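Side-chain contacts in calcium-dependent protein kinase, putative (PDB 3MSE), which probably phosphorylates serine and threonine residues of other proteins in response to calcium, this chain being its C-terminal EF-hand region: residues 128-133 against 142-147; 60-65 against 70-75; 42-47 against 93-98. One frame throughout, in Å; residues are numbered along the deposited sequence.

Starting from the N terminus, the long helix 18-48 carries 42-47 near its end, and interaction 3 closes when helix 92-99 comes back to it with 93-98. Nested inside that loop is interaction 2, a short closure between helix 58-67 and the start of helix 72-82; the two centres lie about 15 Å apart. Together they tie up the first pair of helix-loop-helix units, and both touch the second subunit. Interaction 1 follows in series, joining helices 127-133 and 141-152 on the opposite side of the chain's centre, about 53 Å from interaction 2 and about 42 Å from interaction 3, centre to centre. It belongs to the separate, C-terminal group of EF-hand helices.

Interaction 1: 128-133 against 142-147; sequences SDIVSL and NDIDNF. With CA (calcium ion), chain B.
A small, wholly apolar helix-helix contact, built on Ile130 and Ile144, joins the helix that leaves the second calcium loop to helix 141-152, which follows it in the chain. The segment axes approach to 10.5 Å at an angle of 128°, and the side chains of Ile130, Ile144, Val131 and Phe147 keep the backbones apart. Ile130 and Ile144 run antiparallel alongside each other, CG2 of one against CG2 of the other at 3.7 Å. In both residues CG1 lies anti to the carbonyl carbon (chi1 -62° and -63°), and the two longer branches go to different partners. That of Ile130 stands nearly perpendicular to Phe147, its CD1 meeting ring atom CE1 of Phe147 at 3.7 Å. That of Ile144 places CD1 3.7 Å from Val131 CG2 at the more exposed margin. Phe147 also packs on Ile19 and Ile23 of helix 18-48, and Ile130 touches Ile125.

One residue before Ile130, Asp129 points into the calcium site instead. Its OD2 binds the calcium at 2.5 Å, whereas OD1 stays 3.8 Å from the ion and accepts a bond from a water that is itself a calcium ligand. This is consistent with the shorter side chain of aspartate in the place where a glutamate is usual. Asp118, Asp122 and Tyr124 supply further ligands. Between the two segments themselves there are three apolar contacts and no polar pair, so the fit, next to a helix residue that holds the ion, rests on shape and burial and depends on closeness, not on the direction of any bond.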
loop_
_atom_site.group_PDB
_atom_site.type_symbol
_atom_site.label_atom_id
_atom_site.label_comp_id
_atom_site.label_asym_id
_atom_site.label_seq_id
_atom_site.Cartn_x
_atom_site.Cartn_y
_atom_site.Cartn_z
ATOM N N SER A 128 -11.690 -17.377 20.147
ATOM C CA SER A 128 -12.223 -16.190 20.808
ATOM C C SER A 128 -11.804 -14.886 20.105
ATOM O O SER A 128 -12.529 -13.892 20.149
ATOM C CB SER A 128 -11.869 -16.170 22.309
ATOM O OG SER A 128 -10.584 -15.621 22.540
ATOM N N ASP A 129 -10.647 -14.887 19.454
ATOM C CA ASP A 129 -10.241 -13.731 18.657
ATOM C C ASP A 129 -11.184 -13.482 17.463
ATOM O O ASP A 129 -11.438 -12.324 17.088
ATOM C CB ASP A 129 -8.811 -13.899 18.169
ATOM C CG ASP A 129 -7.789 -13.722 19.281
ATOM O OD1 ASP A 129 -8.028 -12.920 20.214
ATOM O OD2 ASP A 129 -6.738 -14.373 19.211
ATOM N N ILE A 130 -11.707 -14.570 16.897
ATOM C CA ILE A 130 -12.661 -14.490 15.785
ATOM C C ILE A 130 -14.051 -14.140 16.294
ATOM O O ILE A 130 -14.766 -13.349 15.674
ATOM C CB ILE A 130 -12.704 -15.811 14.947
ATOM C CG1 ILE A 130 -11.336 -16.104 14.311
ATOM C CG2 ILE A 130 -13.815 -15.743 13.875
ATOM C CD1 ILE A 130 -10.838 -15.056 13.311
ATOM N N VAL A 131 -14.437 -14.715 17.436
ATOM C CA VAL A 131 -15.689 -14.322 18.092
ATOM C C VAL A 131 -15.684 -12.802 18.305
ATOM O O VAL A 131 -16.681 -12.109 18.054
ATOM C CB VAL A 131 -15.902 -15.085 19.430
ATOM C CG1 VAL A 131 -17.137 -14.550 20.202
ATOM C CG2 VAL A 131 -16.036 -16.592 19.187
ATOM N N SER A 132 -14.540 -12.276 18.719
ATOM C CA SER A 132 -14.454 -10.853 18.982
ATOM C C SER A 132 -14.517 -10.050 17.685
ATOM O O SER A 132 -15.232 -9.041 17.588
ATOM C CB SER A 132 -13.173 -10.527 19.761
ATOM O OG SER A 132 -13.103 -9.125 19.940
ATOM N N LEU A 133 -13.775 -10.518 16.687
ATOM C CA LEU A 133 -13.774 -9.889 15.370
ATOM C C LEU A 133 -15.203 -9.729 14.825
ATOM O O LEU A 133 -15.519 -8.724 14.203
ATOM C CB LEU A 133 -12.903 -10.706 14.383
ATOM C CG LEU A 133 -12.766 -10.142 12.967
ATOM C CD1 LEU A 133 -12.061 -8.793 12.984
ATOM C CD2 LEU A 133 -12.004 -11.107 12.082
ATOM N N ASN A 142 -21.392 -21.455 14.002
ATOM C CA ASN A 142 -21.303 -22.284 12.793
ATOM C C ASN A 142 -20.339 -21.679 11.766
ATOM O O ASN A 142 -19.433 -22.350 11.264
ATOM C CB ASN A 142 -22.695 -22.456 12.170
ATOM C CG ASN A 142 -22.711 -23.470 11.025
ATOM O OD1 ASN A 142 -22.129 -24.558 11.128
ATOM N ND2 ASN A 142 -23.390 -23.115 9.927
ATOM N N ASP A 143 -20.529 -20.394 11.492
ATOM C CA ASP A 143 -19.678 -19.651 10.575
ATOM C C ASP A 143 -18.207 -19.698 11.006
ATOM O O ASP A 143 -17.316 -19.922 10.182
ATOM C CB ASP A 143 -20.174 -18.203 10.478
ATOM C CG ASP A 143 -21.654 -18.109 10.087
ATOM O OD1 ASP A 143 -22.017 -18.638 9.007
ATOM O OD2 ASP A 143 -22.452 -17.501 10.847
ATOM N N ILE A 144 -17.962 -19.507 12.303
ATOM C CA ILE A 144 -16.598 -19.451 12.826
ATOM C C ILE A 144 -15.874 -20.779 12.632
ATOM O O ILE A 144 -14.723 -20.801 12.196
ATOM C CB ILE A 144 -16.557 -19.003 14.318
ATOM C CG1 ILE A 144 -17.115 -17.580 14.459
ATOM C CG2 ILE A 144 -15.135 -19.074 14.864
ATOM C CD1 ILE A 144 -17.501 -17.191 15.864
ATOM N N ASP A 145 -16.554 -21.877 12.963
ATOM C CA ASP A 145 -15.981 -23.226 12.826
ATOM C C ASP A 145 -15.582 -23.534 11.392
ATOM O O ASP A 145 -14.499 -24.056 11.166
ATOM C CB ASP A 145 -16.947 -24.298 13.344
ATOM C CG ASP A 145 -16.901 -24.446 14.851
ATOM O OD1 ASP A 145 -15.809 -24.286 15.435
ATOM O OD2 ASP A 145 -17.964 -24.717 15.449
ATOM N N ASN A 146 -16.460 -23.205 10.442
ATOM C CA ASN A 146 -16.154 -23.280 9.007
ATOM C C ASN A 146 -14.847 -22.579 8.653
ATOM O O ASN A 146 -14.012 -23.134 7.931
ATOM C CB ASN A 146 -17.285 -22.670 8.175
ATOM C CG ASN A 146 -18.577 -23.464 8.265
ATOM O OD1 ASN A 146 -18.596 -24.596 8.768
ATOM N ND2 ASN A 146 -19.673 -22.877 7.766
ATOM N N PHE A 147 -14.667 -21.367 9.175
ATOM C CA PHE A 147 -13.470 -20.590 8.885
ATOM C C PHE A 147 -12.192 -21.291 9.365
ATOM O O PHE A 147 -11.181 -21.299 8.651
ATOM C CB PHE A 147 -13.586 -19.171 9.449
ATOM C CG PHE A 147 -12.296 -18.401 9.434
ATOM C CD1 PHE A 147 -11.556 -18.246 10.604
ATOM C CD2 PHE A 147 -11.816 -17.838 8.256
ATOM C CE1 PHE A 147 -10.360 -17.541 10.600
ATOM C CE2 PHE A 147 -10.621 -17.131 8.240
ATOM C CZ PHE A 147 -9.888 -16.981 9.422
HETATM CA CA CA B . -4.518 -14.395 20.360
HETATM O O HOH W 1 -5.524 -12.734 21.606
HETATM O O HOH W 2 -5.501 -15.857 21.284
#

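Interaction 2: 60-65 against 70-75; sequences EIYTVL and IKKWDI. With CA (calcium ion), chain E.
The methyl CD1 of Ile75 sits almost squarely over the ring of Tyr62, a CH-pi contact 4.1 Å from the ring centroid and only 11° off the ring normal. The two side chains are set roughly at right angles, and the second branch of the isoleucine joins in: CG2 of Ile75 lies 3.5 Å from Tyr62 CD2, so that both methyls bear on the same aromatic group. Tyr62 gets there because its CG is anti to the backbone N (chi1 -164°), which swings the ring out from helix 58-67 toward the next helix. Its far end lies against the aliphatic part of Lys72, with OH 3.5 Å from Lys72 CG; this is a touch of the extended chain, made before the ammonium end is reached. Tyr62 also packs on Asn76 and Leu79, farther along helix 72-82.

Deeper in, Leu65 lies head to tail beside Ile75, its CB 3.9 Å from Ile75 CG1. The same leucine holds the backbone together: Ile70 N donates to Leu65 O at 3.1 Å, with the donor tilted 33° from the carbonyl plane. This bond reaches five residues along the chain and pins the turn that brings Ile70 CG1 to 4.1 Å from Leu65 CB. Leu65 and Ile70 are further covered by Leu7 and Lys11 of the second subunit.

At the other end of 60-65, both carboxylate oxygens of Glu60, OE1 and OE2, grip the calcium at 2.6 Å; Asp49, Asn51, Asn53, the carbonyl O of Ser55 and a water supply the remaining ligands. A bidentate glutamate in the last loop position marks a calcium-binding EF-hand. The short link from its exiting helix to the entering helix of the next unit belongs to an EF-hand pair.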
loop_
_atom_site.group_PDB
_atom_site.type_symbol
_atom_site.label_atom_id
_atom_site.label_comp_id
_atom_site.label_asym_id
_atom_site.label_seq_id
_atom_site.Cartn_x
_atom_site.Cartn_y
_atom_site.Cartn_z
ATOM N N GLU A 60 10.623 26.039 -7.485
ATOM C CA GLU A 60 9.239 25.786 -7.032
ATOM C C GLU A 60 9.177 25.213 -5.611
ATOM O O GLU A 60 8.304 25.588 -4.818
ATOM C CB GLU A 60 8.483 24.842 -7.981
ATOM C CG GLU A 60 8.066 25.497 -9.325
ATOM C CD GLU A 60 7.398 24.512 -10.293
ATOM O OE1 GLU A 60 6.624 24.966 -11.158
ATOM O OE2 GLU A 60 7.624 23.281 -10.191
ATOM N N ILE A 61 10.079 24.283 -5.311
ATOM C CA ILE A 61 10.144 23.680 -3.984
ATOM C C ILE A 61 10.809 24.681 -3.003
ATOM O O ILE A 61 10.345 24.865 -1.879
ATOM C CB ILE A 61 10.947 22.356 -4.026
ATOM C CG1 ILE A 61 10.214 21.315 -4.886
ATOM C CG2 ILE A 61 11.196 21.792 -2.636
ATOM C CD1 ILE A 61 11.039 20.072 -5.125
ATOM N N TYR A 62 11.892 25.298 -3.453
ATOM C CA TYR A 62 12.686 26.204 -2.630
ATOM C C TYR A 62 11.816 27.305 -2.026
ATOM O O TYR A 62 11.825 27.525 -0.809
ATOM C CB TYR A 62 13.805 26.859 -3.445
ATOM C CG TYR A 62 14.873 27.490 -2.577
ATOM C CD1 TYR A 62 14.612 28.657 -1.839
ATOM C CD2 TYR A 62 16.142 26.912 -2.479
ATOM C CE1 TYR A 62 15.609 29.231 -1.024
ATOM C CE2 TYR A 62 17.138 27.471 -1.672
ATOM C CZ TYR A 62 16.867 28.628 -0.947
ATOM O OH TYR A 62 17.857 29.173 -0.141
ATOM N N THR A 63 11.065 27.991 -2.879
ATOM C CA THR A 63 10.319 29.164 -2.431
ATOM C C THR A 63 9.267 28.776 -1.391
ATOM O O THR A 63 8.947 29.567 -0.500
ATOM C CB THR A 63 9.678 29.972 -3.588
ATOM O OG1 THR A 63 8.971 31.087 -3.038
ATOM C CG2 THR A 63 8.673 29.138 -4.392
ATOM N N VAL A 64 8.735 27.557 -1.491
ATOM C CA VAL A 64 7.737 27.140 -0.527
ATOM C C VAL A 64 8.382 26.678 0.783
ATOM O O VAL A 64 7.915 27.054 1.858
ATOM C CB VAL A 64 6.751 26.090 -1.110
ATOM C CG1 VAL A 64 5.825 25.571 -0.037
ATOM C CG2 VAL A 64 5.918 26.720 -2.252
ATOM N N LEU A 65 9.429 25.857 0.709
ATOM C CA LEU A 65 10.111 25.411 1.940
ATOM C C LEU A 65 10.643 26.637 2.736
ATOM O O LEU A 65 10.554 26.680 3.967
ATOM C CB LEU A 65 11.230 24.389 1.638
ATOM C CG LEU A 65 10.843 23.003 1.047
ATOM C CD1 LEU A 65 12.030 21.991 0.954
ATOM C CD2 LEU A 65 9.643 22.358 1.762
ATOM N N ILE A 70 11.958 26.219 6.704
ATOM C CA ILE A 70 13.139 25.391 6.464
ATOM C C ILE A 70 14.282 26.310 6.038
ATOM O O ILE A 70 14.082 27.196 5.220
ATOM C CB ILE A 70 12.875 24.309 5.374
ATOM C CG1 ILE A 70 11.531 23.609 5.634
ATOM C CG2 ILE A 70 14.067 23.336 5.263
ATOM C CD1 ILE A 70 11.403 22.938 7.011
ATOM N N LYS A 71 15.474 26.091 6.583
ATOM C CA LYS A 71 16.611 26.964 6.298
ATOM C C LYS A 71 17.345 26.530 5.024
ATOM O O LYS A 71 17.339 25.346 4.657
ATOM C CB LYS A 71 17.588 26.981 7.490
ATOM C CG LYS A 71 16.960 27.521 8.794
ATOM C CD LYS A 71 16.742 29.041 8.701
ATOM C CE LYS A 71 16.019 29.610 9.931
ATOM N NZ LYS A 71 15.686 31.035 9.646
ATOM N N LYS A 72 17.984 27.503 4.382
ATOM C CA LYS A 72 18.713 27.320 3.138
ATOM C C LYS A 72 19.538 26.028 3.093
ATOM O O LYS A 72 19.442 25.279 2.128
ATOM C CB LYS A 72 19.627 28.523 2.878
ATOM C CG LYS A 72 20.620 28.302 1.739
ATOM C CD LYS A 72 21.216 29.613 1.236
ATOM C CE LYS A 72 22.332 29.317 0.243
ATOM N NZ LYS A 72 22.752 30.552 -0.472
ATOM N N TRP A 73 20.340 25.778 4.125
ATOM C CA TRP A 73 21.211 24.602 4.146
ATOM C C TRP A 73 20.412 23.305 4.170
ATOM O O TRP A 73 20.818 22.329 3.565
ATOM C CB TRP A 73 22.200 24.637 5.308
ATOM C CG TRP A 73 21.601 25.154 6.595
ATOM C CD1 TRP A 73 21.067 24.417 7.607
ATOM C CD2 TRP A 73 21.510 26.530 7.004
ATOM N NE1 TRP A 73 20.639 25.245 8.625
ATOM C CE2 TRP A 73 20.900 26.547 8.281
ATOM C CE3 TRP A 73 21.889 27.745 6.417
ATOM C CZ2 TRP A 73 20.648 27.739 8.987
ATOM C CZ3 TRP A 73 21.635 28.941 7.118
ATOM C CH2 TRP A 73 21.010 28.921 8.387
ATOM N N ASP A 74 19.266 23.304 4.838
ATOM C CA ASP A 74 18.410 22.133 4.793
ATOM C C ASP A 74 17.705 21.986 3.432
ATOM O O ASP A 74 17.657 20.882 2.868
ATOM C CB ASP A 74 17.420 22.128 5.955
ATOM C CG ASP A 74 18.104 21.836 7.306
ATOM O OD1 ASP A 74 19.201 21.226 7.332
ATOM O OD2 ASP A 74 17.522 22.206 8.344
ATOM N N ILE A 75 17.168 23.092 2.920
ATOM C CA ILE A 75 16.438 23.072 1.651
ATOM C C ILE A 75 17.347 22.471 0.567
ATOM O O ILE A 75 16.927 21.585 -0.173
ATOM C CB ILE A 75 15.956 24.470 1.198
ATOM C CG1 ILE A 75 14.974 25.093 2.201
ATOM C CG2 ILE A 75 15.272 24.385 -0.204
ATOM C CD1 ILE A 75 14.553 26.491 1.802
HETATM CA CA CA E . 6.323 22.721 -12.375
HETATM O O HOH W 3 7.990 23.271 -13.014
#

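Interaction 3: 42-47 against 93-98; sequences NELFYK and TEFMAG
Phe95 meets Leu44 and Phe45 at once, reaching from helix 92-99 to two consecutive residues of the long helix 18-48. Against Leu44 the outer end of the ring does the touching: CD2 of the leucine comes in at the ring edge, near its plane, 3.7 Å from Phe95 CZ, and the leucine side chain is directed almost square to that of Phe95. Closer to its root, the same ring meets the other phenylalanine. Phe95 CD1 lies 3.9 Å from Phe45 CD1, in the plane of the Phe45 ring and at its edge, and it is also 4.1 Å from Phe45 CB. Between these two touches Phe95 CE1 passes 4.0 Å from the backbone N of Phe45, so the ring spans the helix surface between the two side chains. Its CG is anti to the backbone N (chi1 -180°), which sends the ring straight out from helix 92-99.

Within the long helix, and apart from this contact, Lys47 NZ approaches Glu43 OE1 from above the carboxylate plane in a 2.7 Å salt bridge.

Further out, Ile41 and Leu48 of the long helix also touch Phe95, while Leu56 of strand 56-57 touches both phenylalanines. Phe45 stands next to the first calcium loop, its side chain about 4 Å from that of Asp49 at the nearest atoms. The cluster thus lies where the entering helix of the first EF-hand, strand 56-57 and the last helix of the pair converge, with the second subunit packing on Asn42 and Met96.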
loop_
_atom_site.group_PDB
_atom_site.type_symbol
_atom_site.label_atom_id
_atom_site.label_comp_id
_atom_site.label_asym_id
_atom_site.label_seq_id
_atom_site.Cartn_x
_atom_site.Cartn_y
_atom_site.Cartn_z
ATOM N N ASN A 42 -0.344 14.520 -2.881
ATOM C CA ASN A 42 -0.866 14.882 -4.206
ATOM C C ASN A 42 -1.286 16.339 -4.268
ATOM O O ASN A 42 -1.015 17.034 -5.247
ATOM C CB ASN A 42 -2.090 14.018 -4.572
ATOM C CG ASN A 42 -1.719 12.624 -5.070
ATOM O OD1 ASN A 42 -0.547 12.306 -5.276
ATOM N ND2 ASN A 42 -2.735 11.780 -5.269
ATOM N N GLU A 43 -1.970 16.788 -3.223
ATOM C CA GLU A 43 -2.413 18.170 -3.144
ATOM C C GLU A 43 -1.231 19.114 -2.935
ATOM O O GLU A 43 -1.204 20.216 -3.480
ATOM C CB GLU A 43 -3.478 18.350 -2.061
ATOM C CG GLU A 43 -4.912 18.140 -2.577
ATOM C CD GLU A 43 -5.383 19.269 -3.496
ATOM O OE1 GLU A 43 -5.755 20.352 -2.985
ATOM O OE2 GLU A 43 -5.387 19.073 -4.732
ATOM N N LEU A 44 -0.244 18.657 -2.169
ATOM C CA LEU A 44 0.979 19.419 -1.969
ATOM C C LEU A 44 1.708 19.611 -3.290
ATOM O O LEU A 44 2.079 20.730 -3.648
ATOM C CB LEU A 44 1.875 18.726 -0.951
ATOM C CG LEU A 44 3.038 19.533 -0.370
ATOM C CD1 LEU A 44 2.518 20.744 0.415
ATOM C CD2 LEU A 44 3.891 18.622 0.517
ATOM N N PHE A 45 1.879 18.518 -4.028
ATOM C CA PHE A 45 2.528 18.558 -5.338
ATOM C C PHE A 45 1.847 19.561 -6.279
ATOM O O PHE A 45 2.517 20.316 -6.971
ATOM C CB PHE A 45 2.536 17.149 -5.965
ATOM C CG PHE A 45 3.220 17.077 -7.293
ATOM C CD1 PHE A 45 4.577 16.784 -7.371
ATOM C CD2 PHE A 45 2.510 17.296 -8.475
ATOM C CE1 PHE A 45 5.230 16.722 -8.601
ATOM C CE2 PHE A 45 3.157 17.233 -9.712
ATOM C CZ PHE A 45 4.523 16.948 -9.768
ATOM N N TYR A 46 0.515 19.555 -6.288
ATOM C CA TYR A 46 -0.276 20.434 -7.139
ATOM C C TYR A 46 -0.022 21.909 -6.799
ATOM O O TYR A 46 0.112 22.735 -7.698
ATOM C CB TYR A 46 -1.776 20.087 -7.041
ATOM C CG TYR A 46 -2.665 20.859 -8.010
ATOM C CD1 TYR A 46 -2.926 20.364 -9.294
ATOM C CD2 TYR A 46 -3.247 22.078 -7.638
ATOM C CE1 TYR A 46 -3.734 21.063 -10.190
ATOM C CE2 TYR A 46 -4.062 22.792 -8.526
ATOM C CZ TYR A 46 -4.296 22.275 -9.798
ATOM O OH TYR A 46 -5.095 22.967 -10.675
ATOM N N LYS A 47 0.054 22.232 -5.510
ATOM C CA LYS A 47 0.349 23.609 -5.087
ATOM C C LYS A 47 1.766 24.049 -5.439
ATOM O O LYS A 47 1.965 25.186 -5.857
ATOM C CB LYS A 47 0.050 23.811 -3.596
ATOM C CG LYS A 47 -1.454 23.796 -3.293
ATOM C CD LYS A 47 -1.744 23.380 -1.847
ATOM C CE LYS A 47 -3.235 23.068 -1.642
ATOM N NZ LYS A 47 -3.684 21.959 -2.563
ATOM N N THR A 93 6.793 11.016 -8.556
ATOM C CA THR A 93 7.284 9.842 -7.842
ATOM C C THR A 93 8.469 10.185 -6.927
ATOM O O THR A 93 8.545 9.709 -5.807
ATOM C CB THR A 93 7.644 8.704 -8.847
ATOM O OG1 THR A 93 6.435 8.311 -9.498
ATOM C CG2 THR A 93 8.219 7.491 -8.124
ATOM N N GLU A 94 9.393 10.986 -7.430
ATOM C CA GLU A 94 10.563 11.405 -6.644
ATOM C C GLU A 94 10.218 12.299 -5.437
ATOM O O GLU A 94 10.843 12.175 -4.364
ATOM C CB GLU A 94 11.591 12.063 -7.547
ATOM C CG GLU A 94 12.118 11.079 -8.624
ATOM C CD GLU A 94 12.800 11.768 -9.800
ATOM O OE1 GLU A 94 13.263 11.037 -10.706
ATOM O OE2 GLU A 94 12.893 13.023 -9.827
ATOM N N PHE A 95 9.213 13.154 -5.617
ATOM C CA PHE A 95 8.736 14.067 -4.584
ATOM C C PHE A 95 8.094 13.234 -3.501
ATOM O O PHE A 95 8.337 13.410 -2.313
ATOM C CB PHE A 95 7.705 15.049 -5.160
ATOM C CG PHE A 95 7.161 16.045 -4.147
ATOM C CD1 PHE A 95 5.834 15.988 -3.741
ATOM C CD2 PHE A 95 7.981 17.048 -3.616
ATOM C CE1 PHE A 95 5.322 16.923 -2.823
ATOM C CE2 PHE A 95 7.481 17.986 -2.686
ATOM C CZ PHE A 95 6.169 17.932 -2.296
ATOM N N MET A 96 7.276 12.293 -3.934
ATOM C CA MET A 96 6.514 11.504 -3.023
ATOM C C MET A 96 7.383 10.515 -2.220
ATOM O O MET A 96 7.100 10.229 -1.041
ATOM C CB MET A 96 5.359 10.874 -3.804
ATOM C CG MET A 96 5.360 9.429 -3.854
ATOM S SD MET A 96 4.192 9.092 -2.582
ATOM C CE MET A 96 4.810 7.477 -2.150
ATOM N N ALA A 97 8.460 10.036 -2.832
ATOM C CA ALA A 97 9.442 9.217 -2.141
ATOM C C ALA A 97 10.036 9.931 -0.901
ATOM O O ALA A 97 10.283 9.303 0.108
ATOM C CB ALA A 97 10.554 8.822 -3.092
ATOM N N GLY A 98 10.258 11.234 -1.001
ATOM C CA GLY A 98 10.855 11.993 0.095
ATOM C C GLY A 98 9.852 12.492 1.115
ATOM O O GLY A 98 10.253 12.863 2.221
#